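Local coordinates for putative uncharacterized protein (Ustilago maydis, PDB 4GNX) that binds single-stranded DNA through OB-fold domains as a subunit of replication protein A, probably protecting exposed strands during DNA replication and repair, at residues W16-V22 against N71-S77; L45-S49 against T112-E116. All coordinates share one frame; numbering follows the deposited sequence.

Contact 1. Residues W16-V22 against N71-S77; sequences WTIKARV and NHVYLIS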
loop_
_atom_site.group_PDB
_atom_site.type_symbol
_atom_site.label_atom_id
_atom_site.label_comp_id
_atom_site.label_asym_id
_atom_site.label_seq_id
_atom_site.Cartn_x
_atom_site.Cartn_y
_atom_site.Cartn_z
ATOM N N TRP C 16 -2.324 -8.406 -39.057
ATOM C CA TRP C 16 -3.440 -8.890 -38.223
ATOM C C TRP C 16 -4.650 -8.002 -38.220
ATOM O O TRP C 16 -4.552 -6.788 -38.445
ATOM C CB TRP C 16 -2.993 -9.170 -36.785
ATOM C CG TRP C 16 -2.491 -7.944 -36.058
ATOM C CD1 TRP C 16 -1.164 -7.534 -35.893
ATOM C CD2 TRP C 16 -3.292 -6.911 -35.386
ATOM N NE1 TRP C 16 -1.094 -6.360 -35.177
ATOM C CE2 TRP C 16 -2.333 -5.931 -34.846
ATOM C CE3 TRP C 16 -4.646 -6.712 -35.175
ATOM C CZ2 TRP C 16 -2.747 -4.812 -34.145
ATOM C CZ3 TRP C 16 -5.049 -5.584 -34.460
ATOM C CH2 TRP C 16 -4.122 -4.656 -33.961
ATOM N N THR C 17 -5.800 -8.626 -37.956
ATOM C CA THR C 17 -7.074 -7.944 -37.713
ATOM C C THR C 17 -7.795 -8.566 -36.511
ATOM O O THR C 17 -7.845 -9.788 -36.377
ATOM C CB THR C 17 -7.997 -8.049 -38.941
ATOM O OG1 THR C 17 -7.501 -7.209 -39.990
ATOM C CG2 THR C 17 -9.412 -7.621 -38.600
ATOM N N ILE C 18 -8.360 -7.735 -35.644
ATOM C CA ILE C 18 -9.143 -8.274 -34.535
ATOM C C ILE C 18 -10.607 -7.877 -34.625
ATOM O O ILE C 18 -10.934 -6.814 -35.154
ATOM C CB ILE C 18 -8.566 -7.899 -33.144
ATOM C CG1 ILE C 18 -8.531 -6.382 -32.942
ATOM C CG2 ILE C 18 -7.198 -8.545 -32.925
ATOM C CD1 ILE C 18 -8.039 -5.990 -31.562
ATOM N N LYS C 19 -11.475 -8.741 -34.113
ATOM C CA LYS C 19 -12.890 -8.430 -33.968
ATOM C C LYS C 19 -13.193 -8.320 -32.475
ATOM O O LYS C 19 -13.165 -9.319 -31.753
ATOM C CB LYS C 19 -13.723 -9.541 -34.598
ATOM C CG LYS C 19 -14.859 -9.055 -35.493
ATOM C CD LYS C 19 -16.228 -9.241 -34.851
ATOM C CE LYS C 19 -16.867 -10.590 -35.175
ATOM N NZ LYS C 19 -18.053 -10.511 -36.084
ATOM N N ALA C 20 -13.459 -7.105 -31.999
ATOM C CA ALA C 20 -13.605 -6.870 -30.556
ATOM C C ALA C 20 -14.690 -5.848 -30.208
ATOM O O ALA C 20 -14.965 -4.938 -31.011
ATOM C CB ALA C 20 -12.275 -6.426 -29.984
ATOM N N ARG C 21 -15.309 -5.973 -29.026
ATOM C CA ARG C 21 -16.215 -4.903 -28.597
ATOM C C ARG C 21 -15.586 -3.978 -27.584
ATOM O O ARG C 21 -14.845 -4.418 -26.715
ATOM C CB ARG C 21 -17.612 -5.384 -28.167
ATOM C CG ARG C 21 -17.758 -5.857 -26.737
ATOM C CD ARG C 21 -19.176 -5.677 -26.192
ATOM N NE ARG C 21 -20.268 -5.837 -27.162
ATOM C CZ ARG C 21 -20.644 -6.989 -27.712
ATOM N NH1 ARG C 21 -19.997 -8.116 -27.431
ATOM N NH2 ARG C 21 -21.662 -7.012 -28.566
ATOM N N VAL C 22 -15.873 -2.690 -27.729
ATOM C CA VAL C 22 -15.382 -1.674 -26.813
ATOM C C VAL C 22 -16.155 -1.786 -25.517
ATOM O O VAL C 22 -17.354 -1.586 -25.495
ATOM C CB VAL C 22 -15.581 -0.251 -27.354
ATOM C CG1 VAL C 22 -15.040 0.745 -26.347
ATOM C CG2 VAL C 22 -14.900 -0.073 -28.706
ATOM N N ASN C 71 -19.711 -0.732 -26.174
ATOM C CA ASN C 71 -20.573 -1.876 -26.359
ATOM C C ASN C 71 -20.807 -2.232 -27.824
ATOM O O ASN C 71 -21.421 -3.260 -28.131
ATOM C CB ASN C 71 -21.884 -1.690 -25.601
ATOM C CG ASN C 71 -22.529 -3.002 -25.238
ATOM O OD1 ASN C 71 -21.842 -3.976 -24.910
ATOM N ND2 ASN C 71 -23.851 -3.045 -25.302
ATOM N N HIS C 72 -20.302 -1.387 -28.720
ATOM C CA HIS C 72 -20.307 -1.674 -30.155
ATOM C C HIS C 72 -19.091 -2.489 -30.524
ATOM O O HIS C 72 -18.098 -2.474 -29.799
ATOM C CB HIS C 72 -20.357 -0.382 -30.960
ATOM C CG HIS C 72 -21.664 0.367 -30.837
ATOM N ND1 HIS C 72 -22.580 0.383 -31.819
ATOM C CD2 HIS C 72 -22.183 1.141 -29.803
ATOM C CE1 HIS C 72 -23.635 1.128 -31.439
ATOM N NE2 HIS C 72 -23.390 1.592 -30.204
ATOM N N VAL C 73 -19.165 -3.191 -31.656
ATOM C CA VAL C 73 -18.174 -4.204 -32.065
ATOM C C VAL C 73 -17.450 -3.791 -33.341
ATOM O O VAL C 73 -18.085 -3.388 -34.312
ATOM C CB VAL C 73 -18.850 -5.569 -32.314
ATOM C CG1 VAL C 73 -17.896 -6.547 -32.988
ATOM C CG2 VAL C 73 -19.390 -6.147 -31.015
ATOM N N TYR C 74 -16.126 -3.918 -33.351
ATOM C CA TYR C 74 -15.346 -3.393 -34.464
ATOM C C TYR C 74 -14.280 -4.336 -35.014
ATOM O O TYR C 74 -13.760 -5.206 -34.309
ATOM C CB TYR C 74 -14.673 -2.088 -34.052
ATOM C CG TYR C 74 -15.612 -1.006 -33.571
ATOM C CD1 TYR C 74 -16.078 -0.992 -32.256
ATOM C CD2 TYR C 74 -16.013 0.023 -34.423
ATOM C CE1 TYR C 74 -16.927 0.008 -31.808
ATOM C CE2 TYR C 74 -16.858 1.030 -33.980
ATOM C CZ TYR C 74 -17.312 1.015 -32.672
ATOM O OH TYR C 74 -18.152 2.004 -32.223
ATOM N N LEU C 75 -13.982 -4.139 -36.295
ATOM C CA LEU C 75 -12.837 -4.729 -36.966
ATOM C C LEU C 75 -11.739 -3.699 -36.878
ATOM O O LEU C 75 -11.851 -2.614 -37.463
ATOM C CB LEU C 75 -13.136 -4.964 -38.446
ATOM C CG LEU C 75 -13.806 -6.262 -38.885
ATOM C CD1 LEU C 75 -14.743 -5.993 -40.055
ATOM C CD2 LEU C 75 -12.758 -7.302 -39.247
ATOM N N ILE C 76 -10.685 -4.042 -36.144
ATOM C CA ILE C 76 -9.533 -3.170 -35.992
ATOM C C ILE C 76 -8.315 -3.857 -36.600
ATOM O O ILE C 76 -8.138 -5.078 -36.475
ATOM C CB ILE C 76 -9.294 -2.825 -34.517
ATOM C CG1 ILE C 76 -10.549 -2.199 -33.911
ATOM C CG2 ILE C 76 -8.101 -1.887 -34.367
ATOM C CD1 ILE C 76 -10.639 -2.380 -32.411
ATOM N N SER C 77 -7.479 -3.060 -37.256
ATOM C CA SER C 77 -6.431 -3.594 -38.111
ATOM C C SER C 77 -5.289 -2.613 -38.316
ATOM O O SER C 77 -5.508 -1.410 -38.453
ATOM C CB SER C 77 -7.026 -3.944 -39.479
ATOM O OG SER C 77 -6.229 -4.894 -40.150
#

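Contact 2. Residues L45-S49 against T112-E116; sequences LLDDS and TDVPE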
loop_
_atom_site.group_PDB
_atom_site.type_symbol
_atom_site.label_atom_id
_atom_site.label_comp_id
_atom_site.label_asym_id
_atom_site.label_seq_id
_atom_site.Cartn_x
_atom_site.Cartn_y
_atom_site.Cartn_z
ATOM N N LEU C 45 -10.834 -3.252 -24.912
ATOM C CA LEU C 45 -11.402 -4.165 -25.911
ATOM C C LEU C 45 -11.470 -5.598 -25.405
ATOM O O LEU C 45 -10.569 -6.059 -24.700
ATOM C CB LEU C 45 -10.564 -4.128 -27.184
ATOM C CG LEU C 45 -10.399 -2.769 -27.838
ATOM C CD1 LEU C 45 -9.267 -2.844 -28.827
ATOM C CD2 LEU C 45 -11.690 -2.390 -28.532
ATOM N N LEU C 46 -12.525 -6.298 -25.807
ATOM C CA LEU C 46 -12.815 -7.635 -25.321
ATOM C C LEU C 46 -13.222 -8.599 -26.438
ATOM O O LEU C 46 -13.986 -8.236 -27.339
ATOM C CB LEU C 46 -13.960 -7.562 -24.308
ATOM C CG LEU C 46 -14.638 -8.886 -23.936
ATOM C CD1 LEU C 46 -13.820 -9.626 -22.878
ATOM C CD2 LEU C 46 -16.072 -8.645 -23.485
ATOM N N ASP C 47 -12.713 -9.827 -26.362
ATOM C CA ASP C 47 -13.255 -10.929 -27.149
ATOM C C ASP C 47 -13.192 -12.259 -26.382
ATOM O O ASP C 47 -12.867 -12.278 -25.186
ATOM C CB ASP C 47 -12.608 -11.012 -28.553
ATOM C CG ASP C 47 -11.139 -11.460 -28.531
ATOM O OD1 ASP C 47 -10.649 -11.982 -27.510
ATOM O OD2 ASP C 47 -10.465 -11.300 -29.567
ATOM N N ASP C 48 -13.516 -13.352 -27.077
ATOM C CA ASP C 48 -13.435 -14.723 -26.548
ATOM C C ASP C 48 -12.110 -15.016 -25.867
ATOM O O ASP C 48 -12.077 -15.698 -24.846
ATOM C CB ASP C 48 -13.602 -15.746 -27.671
ATOM C CG ASP C 48 -14.384 -15.202 -28.856
ATOM O OD1 ASP C 48 -14.306 -13.974 -29.130
ATOM O OD2 ASP C 48 -15.067 -16.015 -29.526
ATOM N N SER C 49 -11.022 -14.507 -26.439
ATOM C CA SER C 49 -9.696 -14.836 -25.946
ATOM C C SER C 49 -9.263 -13.962 -24.781
ATOM O O SER C 49 -8.466 -14.401 -23.952
ATOM C CB SER C 49 -8.660 -14.809 -27.072
ATOM O OG SER C 49 -8.580 -13.533 -27.672
ATOM N N THR C 112 -22.526 -11.768 -32.490
ATOM C CA THR C 112 -22.657 -13.092 -31.866
ATOM C C THR C 112 -21.337 -13.803 -31.525
ATOM O O THR C 112 -21.259 -14.506 -30.515
ATOM C CB THR C 112 -23.549 -14.018 -32.712
ATOM O OG1 THR C 112 -23.356 -13.723 -34.100
ATOM C CG2 THR C 112 -25.013 -13.811 -32.357
ATOM N N ASP C 113 -20.310 -13.627 -32.354
ATOM C CA ASP C 113 -18.989 -14.205 -32.076
ATOM C C ASP C 113 -18.407 -13.610 -30.801
ATOM O O ASP C 113 -17.811 -14.317 -29.988
ATOM C CB ASP C 113 -17.980 -13.930 -33.200
ATOM C CG ASP C 113 -18.626 -13.498 -34.504
ATOM O OD1 ASP C 113 -19.753 -12.952 -34.498
ATOM O OD2 ASP C 113 -17.971 -13.685 -35.551
ATOM N N VAL C 114 -18.575 -12.299 -30.651
ATOM C CA VAL C 114 -17.993 -11.540 -29.553
ATOM C C VAL C 114 -18.841 -11.630 -28.285
ATOM O O VAL C 114 -20.045 -11.387 -28.325
ATOM C CB VAL C 114 -17.818 -10.054 -29.932
ATOM C CG1 VAL C 114 -16.997 -9.324 -28.881
ATOM C CG2 VAL C 114 -17.159 -9.929 -31.294
ATOM N N PRO C 115 -18.208 -11.971 -27.151
ATOM C CA PRO C 115 -18.918 -12.010 -25.875
ATOM C C PRO C 115 -19.408 -10.627 -25.455
ATOM O O PRO C 115 -18.851 -9.609 -25.875
ATOM C CB PRO C 115 -17.856 -12.515 -24.892
ATOM C CG PRO C 115 -16.795 -13.142 -25.736
ATOM C CD PRO C 115 -16.796 -12.365 -27.012
ATOM N N GLU C 116 -20.452 -10.597 -24.638
ATOM C CA GLU C 116 -20.977 -9.341 -24.120
ATOM C C GLU C 116 -20.606 -9.176 -22.649
ATOM O O GLU C 116 -20.419 -10.164 -21.929
ATOM C CB GLU C 116 -22.487 -9.226 -24.373
ATOM C CG GLU C 116 -22.790 -8.911 -25.830
ATOM C CD GLU C 116 -24.262 -8.866 -26.171
ATOM O OE1 GLU C 116 -24.904 -9.938 -26.205
ATOM O OE2 GLU C 116 -24.766 -7.753 -26.442
#

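Contact 1. Residues W16-V22 against N71-S77
R21 packs against V73 and N71 at its base and through its guanidinium group. CB starts beside V73 CG2, 3.4 Å away. With CG set between the backbone N and carbonyl carbon (chi1 84°), the chain runs on to CD, which lies next to N71 OD1. NE donates a nearly straight hydrogen bond (168° at the hydrogen) to N71 O, 3.0 Å away; the acceptor lies at the guanidinium edge, whereas NE stands well above the N71 carbonyl plane. V73 CG2 covers one guanidinium face near its rim, approaching NH2 to 3.5 Å, and NH1 makes a weak bond to V114 O. Strands 17-22 and 73-77 run antiparallel, with axes at 144°, as neighbouring strands of an OB-fold sheet. I18 with I76 and A20 with Y74 form hydrogen-bonded pairs; beyond the paired strands, V22 N donates to H72 O and V22 O accepts from N71 N. On the face bearing I18, A20, Y74 and I76, I18 CG1 meets I76 CB at 4.0 Å. V22 CG2 approaches Y74 CE1 obliquely at 3.7 Å. The tyrosine hydroxyl bonds to Q69 N. At the other end, T17 OG1 and S77 OG share a hydrogen bond of 2.6 Å.

Contact 2. Residues L45-S49 against T112-E116
Chi1 of L46 (166°) swings CG away from the backbone N, and chi2 of 82° then carries CD2 to P115, 3.8 Å from its carbonyl O and 4.5 Å from its CB. V114 adopts a similar first torsion, -170°, which places CG1 3.6 Å from L46 O, a carbonyl of strand 39-46. The P115 ring packs beside the D47-D48 backbone: CD rests 3.4 Å from D48 N and 3.7 Å from D47 C. The D48 and P115 side chains cross at about a right angle, with D48 OD1 3.6 Å from P115 CD. Here the chain leaving the last strand of the N-terminal OB fold, 104-107, passes the end of strand 39-46 and the turn that leads into strand 51-57. D47 shapes this turn as an Asx turn. Its OD1 accepts from S49 N, which meets it from above the carboxylate plane, and from S49 OG on the syn side; G50 N also donates to it, while OD2 takes I6 N. No hydrogen bond joins 45-49 to 112-116. D48 OD2 and D113 O, both acceptors, lie 3.3 Å apart without a bond. The D113 carboxylate instead faces K19 NZ in a long, weak ion pair.

The centres of contacts 1 and 2 lie about 9 Å apart in the N-terminal OB-fold domain. Along the chain their segments alternate: 16-22, 45-49, 71-77, then 112-116. Strand 17-30 stands between strands 39-46 and 73-77 in one mixed sheet, and a probable hydrogen bond from R21 N to L46 O ties the contacts through their backbones. The loop holding 112-116 follows strand 104-107, the outer neighbour of 73-77, and returns across the sheet to the end of 39-46, with V114 touching K19 and V73 on the way. At about 13 Å from the bound DNA at their nearest atoms, both are packing contacts of the domain and do not touch the strand.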